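Local coordinates for ribose ABC transporter, substrate binding protein (Conexibacter woesei, PDB 4KQ9) that probably binds ribose or a related sugar outside the membrane and hands it to an ABC transporter for uptake, at residues A134-T139 with I194-D199; T173-L178 with G205-A210. The protein carries 1 engineered substitution. All coordinates share one frame; numbering follows the deposited sequence.

Contact 1. Residues A134-T139 with I194-D199; sequences AMVNGT and IYYSGD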
# COMPACT_ATOMS: atom_id res chain seq x y z
N ALA A 134 -5.55 -20.16 -5.91
CA ALA A 134 -6.42 -19.27 -6.59
C ALA A 134 -6.12 -17.85 -6.17
O ALA A 134 -5.58 -17.58 -5.07
CB ALA A 134 -7.88 -19.59 -6.28
N MSE A 135 -6.47 -16.95 -7.07
CA MSE A 135 -6.19 -15.52 -6.88
C MSE A 135 -7.47 -14.79 -6.94
O MSE A 135 -8.23 -14.92 -7.93
CB MSE A 135 -5.17 -15.07 -7.96
CG MSE A 135 -3.83 -15.72 -7.72
SE MSE A 135 -2.54 -15.06 -9.12
CE MSE A 135 -2.52 -13.10 -8.68
N VAL A 136 -7.72 -14.00 -5.91
CA VAL A 136 -8.86 -13.09 -5.84
C VAL A 136 -8.31 -11.67 -5.85
O VAL A 136 -7.92 -11.10 -4.79
CB VAL A 136 -9.75 -13.38 -4.62
CG1 VAL A 136 -10.89 -12.32 -4.44
CG2 VAL A 136 -10.35 -14.80 -4.68
N ASN A 137 -8.32 -11.10 -7.02
CA ASN A 137 -7.73 -9.80 -7.25
C ASN A 137 -8.78 -8.79 -7.00
O ASN A 137 -9.95 -9.14 -7.00
CB ASN A 137 -7.17 -9.67 -8.67
CG ASN A 137 -6.06 -10.65 -9.00
OD1 ASN A 137 -4.87 -10.43 -8.65
ND2 ASN A 137 -6.41 -11.70 -9.73
N GLY A 138 -8.41 -7.54 -6.67
CA GLY A 138 -9.37 -6.44 -6.47
C GLY A 138 -9.71 -5.88 -7.88
O GLY A 138 -9.82 -6.65 -8.85
N THR A 139 -9.85 -4.55 -7.99
CA THR A 139 -10.27 -3.85 -9.26
C THR A 139 -9.34 -3.94 -10.44
O THR A 139 -8.13 -3.62 -10.40
CB THR A 139 -10.53 -2.36 -8.94
OG1 THR A 139 -11.43 -2.29 -7.85
CG2 THR A 139 -11.17 -1.63 -10.12
N ILE A 194 -5.26 -19.35 -1.18
CA ILE A 194 -5.94 -18.27 -1.90
C ILE A 194 -5.23 -16.94 -1.60
O ILE A 194 -4.99 -16.56 -0.43
CB ILE A 194 -7.47 -18.19 -1.57
CG1 ILE A 194 -8.10 -19.56 -1.76
CG2 ILE A 194 -8.16 -17.14 -2.45
CD1 ILE A 194 -9.57 -19.68 -1.38
N TYR A 195 -4.78 -16.31 -2.69
CA TYR A 195 -4.08 -15.04 -2.68
C TYR A 195 -5.19 -13.95 -2.83
O TYR A 195 -5.98 -14.07 -3.74
CB TYR A 195 -3.21 -15.01 -3.92
CG TYR A 195 -2.44 -13.75 -4.15
CD1 TYR A 195 -3.04 -12.59 -4.62
CD2 TYR A 195 -1.09 -13.75 -3.94
CE1 TYR A 195 -2.26 -11.45 -4.83
CE2 TYR A 195 -0.33 -12.66 -4.16
CZ TYR A 195 -0.91 -11.51 -4.54
OH TYR A 195 -0.02 -10.45 -4.67
N TYR A 196 -5.23 -12.94 -1.97
CA TYR A 196 -6.14 -11.79 -2.05
C TYR A 196 -5.29 -10.51 -2.23
O TYR A 196 -4.23 -10.36 -1.61
CB TYR A 196 -6.98 -11.69 -0.76
CG TYR A 196 -7.88 -12.85 -0.55
CD1 TYR A 196 -7.40 -14.05 0.01
CD2 TYR A 196 -9.22 -12.80 -0.97
CE1 TYR A 196 -8.25 -15.13 0.17
CE2 TYR A 196 -10.10 -13.87 -0.78
CZ TYR A 196 -9.62 -15.05 -0.24
OH TYR A 196 -10.37 -16.14 -0.06
N SER A 197 -5.70 -9.60 -3.13
CA SER A 197 -4.98 -8.36 -3.34
C SER A 197 -4.83 -7.60 -2.02
O SER A 197 -3.80 -6.94 -1.80
CB SER A 197 -5.77 -7.43 -4.31
OG SER A 197 -5.77 -8.01 -5.60
N GLY A 198 -5.86 -7.67 -1.19
CA GLY A 198 -5.88 -6.94 0.08
C GLY A 198 -6.58 -7.64 1.18
O GLY A 198 -7.37 -8.62 0.94
N ASP A 199 -6.28 -7.21 2.42
CA ASP A 199 -6.86 -7.84 3.65
C ASP A 199 -8.35 -7.89 3.73
O ASP A 199 -8.86 -8.87 4.18
CB ASP A 199 -6.39 -7.15 4.98
CG ASP A 199 -4.92 -7.39 5.31
OD1 ASP A 199 -4.36 -8.45 4.88
OD2 ASP A 199 -4.31 -6.57 6.08
O HOH W 1 -3.58 -8.66 -7.16
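Met135, present as selenomethionine, and Tyr195 run side by side from one face of a pair of parallel strands, a compact example of how register decides which side chains meet. The Met135 chain turns at its third torsion (chi3 62°), which carries CE over one face of the Tyr195 ring, 4.1 Å from CD1 and nearer to it and CE1 than to the ring centre. SE sits farther above that face, 5.4 Å from the ring centroid, making a Met-aromatic contact; at the far end of the ring, the Tyr195 hydroxyl is hydrogen-bonded to Gln148. On the other face of the sheet, Val136 leans its CB against Tyr196 CD2 at 3.7 Å, meeting the ring obliquely, while its CG2 touches CG2 of Ile194. Thr181 holds the Tyr196 hydroxyl. Tyr195 joins both flanking residues of Met135, its N-H donating to Ala134 O and its O taking a nearly straight 2.8 Å bond from Val136 N. Just past Val136 and Tyr196, Ser197 OG accepts from Gly138 N at 2.9 Å and donates to a water, which in turn donates to Asn137 OD1; Asn137 ND2 is held by Val167 O. With an alanine at Ser197, Gly138 N is likely to lose this acceptor and the water its hydroxyl donor. Parallel strands with helices on both faces, 143-159 against Tyr195 and 174-187 against Val136, belong to the Rossmann-like alpha/beta lobe of periplasmic binding proteins.

Contact 2. Residues T173-L178 with G205-A210; sequences TPDEGL and GIRAIA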
# COMPACT_ATOMS: atom_id res chain seq x y z
N THR A 173 -13.19 -5.60 -0.84
CA THR A 173 -14.13 -5.57 0.27
C THR A 173 -14.42 -6.96 0.78
O THR A 173 -14.35 -7.91 0.01
CB THR A 173 -15.51 -4.95 -0.15
OG1 THR A 173 -16.27 -5.86 -1.00
CG2 THR A 173 -15.28 -3.60 -0.81
N PRO A 174 -14.83 -7.09 2.06
CA PRO A 174 -15.19 -8.40 2.60
C PRO A 174 -16.28 -9.09 1.82
O PRO A 174 -16.27 -10.33 1.65
CB PRO A 174 -15.67 -8.10 4.02
CG PRO A 174 -15.11 -6.77 4.34
CD PRO A 174 -15.03 -6.02 3.05
N ASP A 175 -17.25 -8.31 1.34
CA ASP A 175 -18.32 -8.95 0.57
C ASP A 175 -17.90 -9.51 -0.75
O ASP A 175 -18.39 -10.57 -1.13
CB ASP A 175 -19.52 -8.03 0.39
CG ASP A 175 -20.69 -8.54 1.19
OD1 ASP A 175 -20.66 -8.39 2.45
OD2 ASP A 175 -21.55 -9.21 0.57
N GLU A 176 -17.06 -8.77 -1.43
CA GLU A 176 -16.49 -9.14 -2.69
C GLU A 176 -15.61 -10.38 -2.49
O GLU A 176 -15.67 -11.36 -3.29
CB GLU A 176 -15.67 -7.98 -3.27
CG GLU A 176 -16.53 -6.88 -3.94
CD GLU A 176 -17.28 -7.44 -5.15
OE1 GLU A 176 -16.66 -7.68 -6.24
OE2 GLU A 176 -18.50 -7.65 -5.00
N GLY A 177 -14.80 -10.36 -1.42
CA GLY A 177 -13.97 -11.55 -1.04
C GLY A 177 -14.74 -12.84 -0.75
O GLY A 177 -14.36 -13.98 -1.12
N LEU A 178 -15.83 -12.66 -0.03
CA LEU A 178 -16.64 -13.73 0.38
C LEU A 178 -17.34 -14.37 -0.85
O LEU A 178 -17.29 -15.57 -1.01
CB LEU A 178 -17.65 -13.19 1.38
CG LEU A 178 -18.80 -14.06 1.80
CD1 LEU A 178 -18.36 -15.20 2.70
CD2 LEU A 178 -19.77 -13.16 2.57
N GLY A 205 -13.04 -13.80 2.46
CA GLY A 205 -12.71 -15.18 2.16
C GLY A 205 -12.71 -16.15 3.30
O GLY A 205 -13.14 -17.28 3.17
N ILE A 206 -12.19 -15.72 4.45
CA ILE A 206 -12.14 -16.53 5.64
C ILE A 206 -13.54 -16.95 6.08
O ILE A 206 -13.70 -18.05 6.51
CB ILE A 206 -11.39 -15.67 6.70
CG1 ILE A 206 -9.93 -15.54 6.30
CG2 ILE A 206 -11.54 -16.11 8.13
CD1 ILE A 206 -9.26 -16.77 5.99
N ARG A 207 -14.50 -16.07 5.92
CA ARG A 207 -15.92 -16.38 6.31
C ARG A 207 -16.51 -17.40 5.36
O ARG A 207 -17.20 -18.28 5.79
CB ARG A 207 -16.75 -15.13 6.29
CG ARG A 207 -16.21 -14.03 7.20
CD ARG A 207 -17.30 -13.17 7.79
NE ARG A 207 -18.14 -12.50 6.80
CZ ARG A 207 -18.00 -11.24 6.37
NH1 ARG A 207 -17.02 -10.45 6.81
NH2 ARG A 207 -18.86 -10.76 5.47
N ALA A 208 -16.16 -17.31 4.09
CA ALA A 208 -16.57 -18.29 3.09
C ALA A 208 -16.01 -19.64 3.35
O ALA A 208 -16.72 -20.65 3.22
CB ALA A 208 -16.15 -17.85 1.70
N ILE A 209 -14.75 -19.70 3.74
CA ILE A 209 -14.14 -20.98 4.06
C ILE A 209 -14.81 -21.67 5.28
O ILE A 209 -15.04 -22.90 5.30
CB ILE A 209 -12.61 -20.79 4.25
CG1 ILE A 209 -11.94 -20.51 2.88
CG2 ILE A 209 -12.00 -22.02 4.85
CD1 ILE A 209 -10.56 -19.85 2.97
N ALA A 210 -15.11 -20.88 6.28
CA ALA A 210 -15.69 -21.38 7.53
C ALA A 210 -17.14 -21.85 7.30
O ALA A 210 -17.49 -22.94 7.77
CB ALA A 210 -15.67 -20.27 8.57
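Leu178 and Ala208 make the close side-chain contact between two helices, 174-187 and 199-211, whose short segments approach to 8.2 Å between axes and cross at -41°. The pair illustrates how small residues let helices draw together. Gly177 and Gly205 allow the close spacing: with no side chain on either, backbone meets backbone, and Gly177 C lies 3.8 Å from Gly205 N. One residue on, the alpha carbons of Leu178 and Gly205 are 4.6 Å apart. Leu178 then reaches over the second helix. Its side chain leaves the first helix with CG turned from the backbone N (chi1 169°), which brings CD1 onto Ala208, 3.6 Å from its CB and 3.4 Å from its backbone N, and also against CB of Arg207. Thr181, a turn further along the first helix, packs on Ala208 too.

The outer side is looser. Arg207, an exposed residue, crosses Leu178 at about a right angle, and its chain bends at the second and third torsions so that the guanidinium reaches back toward the first turn of helix 174-187. NH1 approaches Pro174 CB at 3.9 Å, and NH2 comes equally near Leu178 CD2, both carbons meeting the flat group obliquely. Asp175 OD1 faces the guanidinium edge, yet at 4.2 Å from NH2 it is too distant for a salt bridge. The chemistry therefore implies an interface joined by close apolar and backbone packing, to which the opposite charges on its solvent side probably add only a modest long-range attraction.

Followed from the N terminus, the four segments alternate, so the loops closed by the two contacts cross. Contact 1 brings strand 132-136 beside strand 193-196, closing a span that contains helix 143-159, strand 162-167 and helix 174-187. Contact 2 starts within that span, at the beginning of helix 174-187, and ends beyond it on helix 199-211, which follows directly after strand 193-196. One contact thus joins neighbouring strands of the four-stranded parallel sheet, and the other joins the helices before and after the second of those strands. Tyr196 links the two layers: its OH packs 3.4 Å from Gly205 CA, where the helix pair packs on the sheet.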